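Local coordinates for Glyoxalase/Bleomycin resistance protein (PDB 1XQA) that is of unknown function but, as a metal-binding member of the glyoxalase/bleomycin resistance/dioxygenase superfamily, possibly acts as a glyoxalase-like enzyme, at residues 18-23 with 99-104; 38-43 with 48-53; 66-71 with 75-80. One frame throughout, in Å; residues are numbered along the deposited sequence.

Interaction 1: residues 18-23 with 99-104; sequences REFLEK and FYVEAP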
loop_
_atom_site.group_PDB
_atom_site.type_symbol
_atom_site.label_atom_id
_atom_site.label_comp_id
_atom_site.label_asym_id
_atom_site.label_seq_id
_atom_site.Cartn_x
_atom_site.Cartn_y
_atom_site.Cartn_z
ATOM N N ARG A 18 -3.392 -5.249 -7.999
ATOM C CA ARG A 18 -2.794 -3.924 -7.733
ATOM C C ARG A 18 -2.734 -3.580 -6.250
ATOM O O ARG A 18 -1.698 -3.156 -5.729
ATOM C CB ARG A 18 -3.574 -2.847 -8.473
ATOM C CG ARG A 18 -3.138 -1.423 -8.157
ATOM C CD ARG A 18 -3.982 -0.437 -8.902
ATOM N NE ARG A 18 -3.765 0.918 -8.408
ATOM C CZ ARG A 18 -4.449 1.983 -8.818
ATOM N NH1 ARG A 18 -5.400 1.865 -9.754
ATOM N NH2 ARG A 18 -4.167 3.175 -8.313
ATOM N N GLU A 19 -3.856 -3.746 -5.560
ATOM C CA GLU A 19 -3.929 -3.292 -4.187
ATOM C C GLU A 19 -3.013 -4.139 -3.280
ATOM O O GLU A 19 -2.402 -3.617 -2.355
ATOM C CB GLU A 19 -5.391 -3.206 -3.719
ATOM C CG GLU A 19 -5.943 -4.442 -3.085
ATOM C CD GLU A 19 -7.457 -4.380 -2.870
ATOM O OE1 GLU A 19 -8.069 -5.475 -2.773
ATOM O OE2 GLU A 19 -8.022 -3.259 -2.823
ATOM N N PHE A 20 -2.901 -5.430 -3.586
ATOM C CA PHE A 20 -1.992 -6.338 -2.878
ATOM C C PHE A 20 -0.530 -5.910 -3.083
ATOM O O PHE A 20 0.248 -5.824 -2.125
ATOM C CB PHE A 20 -2.185 -7.770 -3.390
ATOM C CG PHE A 20 -1.371 -8.797 -2.654
ATOM C CD1 PHE A 20 -1.779 -9.246 -1.396
ATOM C CD2 PHE A 20 -0.203 -9.338 -3.230
ATOM C CE1 PHE A 20 -1.045 -10.221 -0.716
ATOM C CE2 PHE A 20 0.541 -10.318 -2.549
ATOM C CZ PHE A 20 0.112 -10.753 -1.282
ATOM N N LEU A 21 -0.173 -5.602 -4.336
ATOM C CA LEU A 21 1.203 -5.194 -4.658
ATOM C C LEU A 21 1.561 -3.850 -4.028
ATOM O O LEU A 21 2.700 -3.644 -3.575
ATOM C CB LEU A 21 1.423 -5.186 -6.176
ATOM C CG LEU A 21 1.452 -6.565 -6.825
ATOM C CD1 LEU A 21 1.255 -6.418 -8.347
ATOM C CD2 LEU A 21 2.736 -7.355 -6.473
ATOM N N GLU A 22 0.583 -2.948 -3.975
ATOM C CA GLU A 22 0.759 -1.670 -3.272
ATOM C C GLU A 22 0.960 -1.851 -1.785
ATOM O O GLU A 22 1.913 -1.324 -1.219
ATOM C CB GLU A 22 -0.424 -0.739 -3.525
ATOM C CG GLU A 22 -0.435 -0.243 -4.956
ATOM C CD GLU A 22 -1.734 0.419 -5.358
ATOM O OE1 GLU A 22 -2.737 0.307 -4.624
ATOM O OE2 GLU A 22 -1.751 1.025 -6.441
ATOM N N LYS A 23 0.076 -2.614 -1.155
ATOM C CA LYS A 23 0.112 -2.778 0.291
ATOM C C LYS A 23 1.363 -3.495 0.791
ATOM O O LYS A 23 2.040 -3.008 1.708
ATOM C CB LYS A 23 -1.131 -3.529 0.764
ATOM C CG LYS A 23 -1.252 -3.558 2.293
ATOM C CD LYS A 23 -2.565 -4.122 2.726
ATOM C CE LYS A 23 -2.619 -4.163 4.238
ATOM N NZ LYS A 23 -4.003 -4.459 4.736
ATOM N N PHE A 99 10.011 -17.541 1.349
ATOM C CA PHE A 99 8.681 -18.126 1.391
ATOM C C PHE A 99 7.909 -17.711 0.154
ATOM O O PHE A 99 8.333 -16.814 -0.587
ATOM C CB PHE A 99 7.922 -17.743 2.660
ATOM C CG PHE A 99 7.463 -16.302 2.703
ATOM C CD1 PHE A 99 6.200 -15.948 2.238
ATOM C CD2 PHE A 99 8.284 -15.317 3.241
ATOM C CE1 PHE A 99 5.764 -14.635 2.288
ATOM C CE2 PHE A 99 7.855 -13.990 3.302
ATOM C CZ PHE A 99 6.601 -13.653 2.830
ATOM N N TYR A 100 6.786 -18.377 -0.059
ATOM C CA TYR A 100 5.936 -18.080 -1.190
ATOM C C TYR A 100 4.537 -17.699 -0.704
ATOM O O TYR A 100 4.104 -18.122 0.376
ATOM C CB TYR A 100 5.862 -19.267 -2.145
ATOM C CG TYR A 100 7.215 -19.707 -2.638
ATOM C CD1 TYR A 100 7.747 -19.190 -3.807
ATOM C CD2 TYR A 100 7.993 -20.597 -1.890
ATOM C CE1 TYR A 100 9.002 -19.575 -4.255
ATOM C CE2 TYR A 100 9.257 -20.985 -2.317
ATOM C CZ TYR A 100 9.754 -20.467 -3.499
ATOM O OH TYR A 100 11.004 -20.856 -3.941
ATOM N N VAL A 101 3.827 -16.941 -1.531
ATOM C CA VAL A 101 2.446 -16.595 -1.256
ATOM C C VAL A 101 1.657 -16.572 -2.561
ATOM O O VAL A 101 2.136 -16.062 -3.573
ATOM C CB VAL A 101 2.326 -15.245 -0.491
ATOM C CG1 VAL A 101 2.934 -14.084 -1.286
ATOM C CG2 VAL A 101 0.848 -14.951 -0.071
ATOM N N GLU A 102 0.457 -17.141 -2.533
ATOM C CA GLU A 102 -0.444 -17.102 -3.680
ATOM C C GLU A 102 -1.136 -15.767 -3.652
ATOM O O GLU A 102 -1.900 -15.489 -2.716
ATOM C CB GLU A 102 -1.490 -18.195 -3.574
ATOM C CG GLU A 102 -0.933 -19.525 -3.211
ATOM C CD GLU A 102 -0.660 -20.349 -4.409
ATOM O OE1 GLU A 102 -1.316 -21.413 -4.533
ATOM O OE2 GLU A 102 0.189 -19.922 -5.226
ATOM N N ALA A 103 -0.878 -14.952 -4.675
ATOM C CA ALA A 103 -1.303 -13.550 -4.688
ATOM C C ALA A 103 -2.671 -13.372 -5.329
ATOM O O ALA A 103 -3.047 -14.153 -6.226
ATOM C CB ALA A 103 -0.283 -12.703 -5.425
ATOM N N PRO A 104 -3.424 -12.345 -4.875
ATOM C CA PRO A 104 -4.637 -11.930 -5.575
ATOM C C PRO A 104 -4.364 -11.749 -7.067
ATOM O O PRO A 104 -3.319 -11.194 -7.451
ATOM C CB PRO A 104 -4.977 -10.592 -4.915
ATOM C CG PRO A 104 -4.512 -10.769 -3.489
ATOM C CD PRO A 104 -3.200 -11.536 -3.658
#

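Interaction 2: residues 38-43 with 48-53; sequences AVMRDN and LTLMKG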
loop_
_atom_site.group_PDB
_atom_site.type_symbol
_atom_site.label_atom_id
_atom_site.label_comp_id
_atom_site.label_asym_id
_atom_site.label_seq_id
_atom_site.Cartn_x
_atom_site.Cartn_y
_atom_site.Cartn_z
ATOM N N ALA A 38 -3.349 -2.093 -15.533
ATOM C CA ALA A 38 -2.680 -1.182 -14.591
ATOM C C ALA A 38 -1.189 -1.273 -14.808
ATOM O O ALA A 38 -0.665 -2.364 -14.993
ATOM C CB ALA A 38 -3.014 -1.526 -13.120
ATOM N N VAL A 39 -0.508 -0.135 -14.790
ATOM C CA VAL A 39 0.944 -0.119 -14.928
ATOM C C VAL A 39 1.531 0.108 -13.560
ATOM O O VAL A 39 1.283 1.150 -12.950
ATOM C CB VAL A 39 1.400 1.002 -15.867
ATOM C CG1 VAL A 39 2.909 0.957 -16.055
ATOM C CG2 VAL A 39 0.703 0.865 -17.197
HETATM N N MSE A 40 2.273 -0.883 -13.072
HETATM C CA MSE A 40 2.930 -0.785 -11.771
HETATM C C MSE A 40 4.433 -0.595 -11.969
HETATM O O MSE A 40 5.000 -1.075 -12.946
HETATM C CB MSE A 40 2.688 -2.037 -10.921
HETATM C CG MSE A 40 1.241 -2.593 -10.945
HETATM SE SE MSE A 40 -0.015 -1.318 -10.172
HETATM C CE MSE A 40 0.823 -1.072 -8.387
ATOM N N ARG A 41 5.063 0.100 -11.022
ATOM C CA ARG A 41 6.499 0.390 -11.051
ATOM C C ARG A 41 7.090 0.038 -9.705
ATOM O O ARG A 41 6.440 0.243 -8.685
ATOM C CB ARG A 41 6.750 1.883 -11.257
ATOM C CG ARG A 41 6.230 2.473 -12.546
ATOM C CD ARG A 41 6.642 3.933 -12.642
ATOM N NE ARG A 41 8.091 4.119 -12.593
ATOM C CZ ARG A 41 8.882 4.130 -13.662
ATOM N NH1 ARG A 41 10.187 4.314 -13.523
ATOM N NH2 ARG A 41 8.370 3.955 -14.868
ATOM N N ASP A 42 8.322 -0.471 -9.698
ATOM C CA ASP A 42 9.075 -0.609 -8.464
ATOM C C ASP A 42 10.052 0.548 -8.338
ATOM O O ASP A 42 10.101 1.420 -9.196
ATOM C CB ASP A 42 9.766 -1.981 -8.354
ATOM C CG ASP A 42 10.979 -2.138 -9.279
ATOM O OD1 ASP A 42 11.359 -1.197 -10.017
ATOM O OD2 ASP A 42 11.566 -3.238 -9.250
ATOM N N ASN A 43 10.850 0.534 -7.279
ATOM C CA ASN A 43 11.776 1.618 -6.990
ATOM C C ASN A 43 12.926 1.764 -7.992
ATOM O O ASN A 43 13.514 2.841 -8.122
ATOM C CB ASN A 43 12.347 1.416 -5.594
ATOM C CG ASN A 43 12.794 2.693 -4.981
ATOM O OD1 ASN A 43 13.966 2.846 -4.618
ATOM N ND2 ASN A 43 11.874 3.651 -4.880
ATOM N N LEU A 48 5.922 -3.471 -14.236
ATOM C CA LEU A 48 5.051 -4.641 -14.174
ATOM C C LEU A 48 3.650 -4.236 -14.567
ATOM O O LEU A 48 2.978 -3.533 -13.808
ATOM C CB LEU A 48 5.041 -5.208 -12.747
ATOM C CG LEU A 48 4.022 -6.328 -12.469
ATOM C CD1 LEU A 48 4.421 -7.573 -13.203
ATOM C CD2 LEU A 48 3.917 -6.602 -10.967
ATOM N N THR A 49 3.197 -4.627 -15.759
ATOM C CA THR A 49 1.835 -4.322 -16.129
ATOM C C THR A 49 0.916 -5.494 -15.797
ATOM O O THR A 49 1.260 -6.662 -15.992
ATOM C CB THR A 49 1.717 -3.920 -17.614
ATOM O OG1 THR A 49 2.389 -4.895 -18.418
ATOM C CG2 THR A 49 2.391 -2.604 -17.857
ATOM N N LEU A 50 -0.244 -5.174 -15.244
ATOM C CA LEU A 50 -1.219 -6.183 -14.878
ATOM C C LEU A 50 -2.320 -6.087 -15.894
ATOM O O LEU A 50 -2.827 -5.001 -16.137
ATOM C CB LEU A 50 -1.766 -5.899 -13.478
ATOM C CG LEU A 50 -0.801 -5.783 -12.294
ATOM C CD1 LEU A 50 -1.540 -5.154 -11.114
ATOM C CD2 LEU A 50 -0.217 -7.151 -11.903
HETATM N N MSE A 51 -2.697 -7.211 -16.497
HETATM C CA MSE A 51 -3.663 -7.198 -17.575
HETATM C C MSE A 51 -4.730 -8.250 -17.306
HETATM O O MSE A 51 -4.412 -9.418 -17.093
HETATM C CB MSE A 51 -2.966 -7.447 -18.918
HETATM C CG MSE A 51 -3.902 -7.481 -20.092
HETATM SE SE MSE A 51 -2.961 -7.485 -21.811
HETATM C CE MSE A 51 -1.915 -5.889 -21.625
ATOM N N LYS A 52 -5.991 -7.832 -17.297
ATOM C CA LYS A 52 -7.088 -8.772 -17.089
ATOM C C LYS A 52 -7.074 -9.815 -18.192
ATOM O O LYS A 52 -6.909 -9.493 -19.379
ATOM C CB LYS A 52 -8.454 -8.069 -17.102
ATOM C CG LYS A 52 -9.556 -8.865 -16.410
ATOM C CD LYS A 52 -10.927 -8.293 -16.753
ATOM C CE LYS A 52 -12.017 -8.900 -15.890
ATOM N NZ LYS A 52 -13.391 -8.569 -16.413
ATOM N N GLY A 53 -7.251 -11.064 -17.788
ATOM C CA GLY A 53 -7.402 -12.156 -18.739
ATOM C C GLY A 53 -8.494 -13.103 -18.302
ATOM O O GLY A 53 -8.964 -13.052 -17.159
#

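Interaction 3: residues 66-71 with 75-80; sequences FPQESE and DKINQR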
loop_
_atom_site.group_PDB
_atom_site.type_symbol
_atom_site.label_atom_id
_atom_site.label_comp_id
_atom_site.label_asym_id
_atom_site.label_seq_id
_atom_site.Cartn_x
_atom_site.Cartn_y
_atom_site.Cartn_z
ATOM N N PHE A 66 10.611 -10.999 -5.062
ATOM C CA PHE A 66 10.875 -9.690 -4.452
ATOM C C PHE A 66 11.923 -9.833 -3.358
ATOM O O PHE A 66 11.573 -10.084 -2.196
ATOM C CB PHE A 66 9.598 -9.135 -3.807
ATOM C CG PHE A 66 8.557 -8.725 -4.788
ATOM C CD1 PHE A 66 8.383 -7.389 -5.104
ATOM C CD2 PHE A 66 7.743 -9.672 -5.383
ATOM C CE1 PHE A 66 7.408 -6.994 -5.995
ATOM C CE2 PHE A 66 6.771 -9.299 -6.292
ATOM C CZ PHE A 66 6.604 -7.939 -6.593
ATOM N N PRO A 67 13.213 -9.683 -3.708
ATOM C CA PRO A 67 14.278 -9.836 -2.722
ATOM C C PRO A 67 14.239 -8.756 -1.653
ATOM O O PRO A 67 13.825 -7.629 -1.919
ATOM C CB PRO A 67 15.564 -9.705 -3.556
ATOM C CG PRO A 67 15.150 -8.978 -4.766
ATOM C CD PRO A 67 13.754 -9.411 -5.049
ATOM N N GLN A 68 14.683 -9.112 -0.451
ATOM C CA GLN A 68 14.663 -8.191 0.679
ATOM C C GLN A 68 16.071 -7.912 1.168
ATOM O O GLN A 68 16.990 -8.682 0.902
ATOM C CB GLN A 68 13.819 -8.757 1.830
ATOM C CG GLN A 68 12.378 -9.058 1.443
ATOM C CD GLN A 68 11.630 -7.830 0.966
ATOM O OE1 GLN A 68 11.672 -6.777 1.603
ATOM N NE2 GLN A 68 10.942 -7.957 -0.158
ATOM N N GLU A 69 16.229 -6.808 1.889
ATOM C CA GLU A 69 17.541 -6.368 2.347
ATOM C C GLU A 69 18.058 -7.210 3.505
ATOM O O GLU A 69 19.264 -7.243 3.760
ATOM C CB GLU A 69 17.482 -4.892 2.744
ATOM C CG GLU A 69 18.805 -4.156 2.612
ATOM C CD GLU A 69 19.346 -4.177 1.192
ATOM O OE1 GLU A 69 18.540 -4.044 0.239
ATOM O OE2 GLU A 69 20.582 -4.327 1.034
ATOM N N SER A 70 17.148 -7.885 4.207
ATOM C CA SER A 70 17.503 -8.688 5.379
ATOM C C SER A 70 16.503 -9.811 5.635
ATOM O O SER A 70 15.377 -9.779 5.144
ATOM C CB SER A 70 17.580 -7.800 6.621
ATOM O OG SER A 70 16.286 -7.352 6.989
ATOM N N GLU A 71 16.909 -10.783 6.443
ATOM C CA GLU A 71 16.012 -11.856 6.856
ATOM C C GLU A 71 14.902 -11.356 7.791
ATOM O O GLU A 71 13.792 -11.892 7.788
ATOM C CB GLU A 71 16.810 -12.997 7.489
ATOM C CG GLU A 71 17.781 -13.663 6.499
ATOM C CD GLU A 71 18.312 -15.011 6.976
ATOM O OE1 GLU A 71 17.982 -15.421 8.111
ATOM O OE2 GLU A 71 19.055 -15.658 6.206
ATOM N N ASP A 75 10.795 -11.884 7.377
ATOM C CA ASP A 75 9.940 -12.267 8.500
ATOM C C ASP A 75 8.751 -11.315 8.655
ATOM O O ASP A 75 7.626 -11.756 8.920
ATOM C CB ASP A 75 10.747 -12.299 9.812
ATOM C CG ASP A 75 11.595 -13.549 9.959
ATOM O OD1 ASP A 75 11.365 -14.525 9.224
ATOM O OD2 ASP A 75 12.498 -13.562 10.841
ATOM N N LYS A 76 9.021 -10.015 8.515
ATOM C CA LYS A 76 8.004 -8.991 8.701
ATOM C C LYS A 76 6.878 -9.136 7.666
ATOM O O LYS A 76 5.709 -9.144 8.046
ATOM C CB LYS A 76 8.631 -7.595 8.666
ATOM C CG LYS A 76 7.857 -6.556 9.457
ATOM C CD LYS A 76 8.777 -5.427 9.955
ATOM C CE LYS A 76 8.735 -4.240 8.999
ATOM N NZ LYS A 76 9.530 -3.049 9.459
ATOM N N ILE A 77 7.230 -9.263 6.382
ATOM C CA ILE A 77 6.215 -9.430 5.326
ATOM C C ILE A 77 5.402 -10.716 5.540
ATOM O O ILE A 77 4.169 -10.735 5.385
ATOM C CB ILE A 77 6.830 -9.413 3.896
ATOM C CG1 ILE A 77 7.538 -8.079 3.613
ATOM C CG2 ILE A 77 5.729 -9.623 2.828
ATOM C CD1 ILE A 77 8.377 -8.095 2.316
ATOM N N ASN A 78 6.104 -11.801 5.857
ATOM C CA ASN A 78 5.469 -13.070 6.229
ATOM C C ASN A 78 4.455 -12.907 7.368
ATOM O O ASN A 78 3.311 -13.334 7.260
ATOM C CB ASN A 78 6.570 -14.051 6.673
ATOM C CG ASN A 78 6.056 -15.461 6.839
ATOM O OD1 ASN A 78 5.739 -15.887 7.953
ATOM N ND2 ASN A 78 5.954 -16.193 5.731
ATOM N N GLN A 79 4.898 -12.290 8.466
ATOM C CA GLN A 79 4.054 -12.065 9.647
ATOM C C GLN A 79 2.825 -11.229 9.287
ATOM O O GLN A 79 1.698 -11.568 9.669
ATOM C CB GLN A 79 4.863 -11.388 10.770
ATOM C CG GLN A 79 4.037 -10.955 11.997
ATOM C CD GLN A 79 4.685 -9.826 12.843
ATOM O OE1 GLN A 79 5.795 -9.343 12.546
ATOM N NE2 GLN A 79 3.978 -9.403 13.903
ATOM N N ARG A 80 3.025 -10.164 8.513
ATOM C CA ARG A 80 1.913 -9.289 8.169
ATOM C C ARG A 80 0.918 -9.966 7.243
ATOM O O ARG A 80 -0.290 -9.811 7.416
ATOM C CB ARG A 80 2.410 -7.967 7.590
ATOM C CG ARG A 80 3.126 -7.130 8.637
ATOM C CD ARG A 80 3.715 -5.845 8.100
ATOM N NE ARG A 80 4.444 -5.171 9.187
ATOM C CZ ARG A 80 4.935 -3.940 9.115
ATOM N NH1 ARG A 80 4.791 -3.211 8.006
ATOM N NH2 ARG A 80 5.568 -3.431 10.157
#

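Interaction 1: residues 18-23 with 99-104
The ring of Phe20 carries this contact, with the CD methylene of Pro104 lying over one of its faces. That carbon is 3.5 Å from the centroid of the Phe20 ring and 17° off the ring normal, a CH-pi contact displaced toward the CG side, where Phe20 CG and Pro104 CD come within 3.4 Å. At the ring edge, close to its plane, Val101 CG1 is 4.4 Å from Phe20 CZ. Ala103 CB approaches obliquely, 3.8 Å from Phe20 CE2. The ring extends from the helix toward the strand because CG stands anti to the backbone N (chi1 -176°), and the Phe20 and Pro104 side chains cross at about a right angle.

Helix 14-25 is thereby laid against Val101, Ala103 and Pro104, on strand 97-103 and the loop after it. The strand belongs to the sheet that supplies Glu110 to the magnesium site, in a protein of the vicinal oxygen chelate family, built from beta-alpha-beta-beta-beta modules. Tyr24, Leu81, Phe86 and Ile109 also touch the Phe20 ring, so its surroundings are largely apolar.

On the helix, Arg18 NE gives a nearly straight hydrogen bond of 2.8 Å to Glu22 OE2, part of a salt bridge. The oxygen sits in the guanidinium plane, but the nitrogen lies well out of the carboxylate plane on the syn side. Arg18 NH2 reaches the carbonyl oxygen of Cys29 of the second subunit.

Interaction 2: residues 38-43 with 48-53
Met40, a selenomethionine, faces Leu48 across an antiparallel hairpin, and its side chain can be followed outward. CB lies 3.3 Å from Leu48 O, the same oxygen that accepts the Met40 N hydrogen bond of 2.8 Å. CG is still beside that oxygen, at 3.5 Å, and also meets Leu50 CD1 at 3.8 Å, the Met40 and Leu50 side chains crossing at a slant. Bends at chi2 (-64°) and chi3 (-56°) turn the chain away from strand 48-52 and onto helix 14-25: SE is 3.7 Å from Arg18 CG, and CE is 3.7 Å from Glu22 CG.

Met40-Leu48 and Ala38-Leu50 are hydrogen-bonded pairs, each joined by two backbone bonds. Between them Val39-Thr49 is a non-hydrogen-bonded pair on the other face of the sheet, where Val39 CG2 and Thr49 CG2 lie side by side at 3.9 Å. Asn8 ND2 of strand 6-11 engages Thr49 OG1.

Strands 37-41 and 47-52 form the middle of a four-stranded mixed sheet. The four bonds fix the register; Val39 and Thr49 turn their N-H and C=O groups to the neighbouring strands, and the side chains of Ala38, Met40, Leu48 and Leu50 meet one another through carbon alone.

Interaction 3: residues 66-71 with 75-80
Gln68 CG stands anti to the carbonyl carbon (chi1 -58°) and a bend at chi2 (-60°) curls the amide round, so that it faces Ile77 and can reach Phe66 O. Ile77 comes from the opposite direction with its CG1 branch stretched out (chi2 170°), so that its terminal methyl reaches the amide. Ile77 CD1 is 3.5 Å from Gln68 CD and practically as near to Gln68 OE1 and NE2, so the methyl touches the whole amide group and not one end of it. A bond of 3.0 Å from Gln68 NE2 to Phe66 O helps to fix the rotation of that amide, the donor lying above the carbonyl plane instead of on a lone pair.

Further along, Asp75 N donates to Glu71 O at 3.0 Å, an early i to i+4 bond of helix 71-83. The Asp75 carboxylate stays close to that carbonyl, its CG 3.5 Å from Glu71 O, while OD1 is hydrogen-bonded to Tyr97 OH and Glu71 OE1 to His93 NE2. Glu71 is the first residue of the helix, whose dipole would probably favour its negative charge.

Ser70 is the N-cap, its OG accepting from Gln73 N. Ile77 also packs on Val111 and Phe99, laying the helix over the sheet that contains strand 64-67. A beta-strand leading into an N-capped helix that packs on the same sheet is the beta-alpha step of the vicinal oxygen chelate fold.

Helix 14-25 ties interaction 1 to interaction 2: Arg18 N is 3.6 Å from Leu50 CD1, and Leu21 CD1 is 3.7 Å from Leu48 CD2. Its Leu21 also touches interaction 3, with CD2 3.9 Å from Phe66 CZ, while Phe99 CG packs against Asn78 ND2 at 3.4 Å. Interactions 1 and 3 both involve the sheet of strands 64-67 and 97-103, whereas interaction 2 lies in the other; the centres of 2 and 3 are about 22 Å apart. The magnesium is held by His63 and Glu110, and none of the three contacts contributes a ligand; the side chains of Val101 and Gln68 stand well back from the metal, at about 12 and 13 Å.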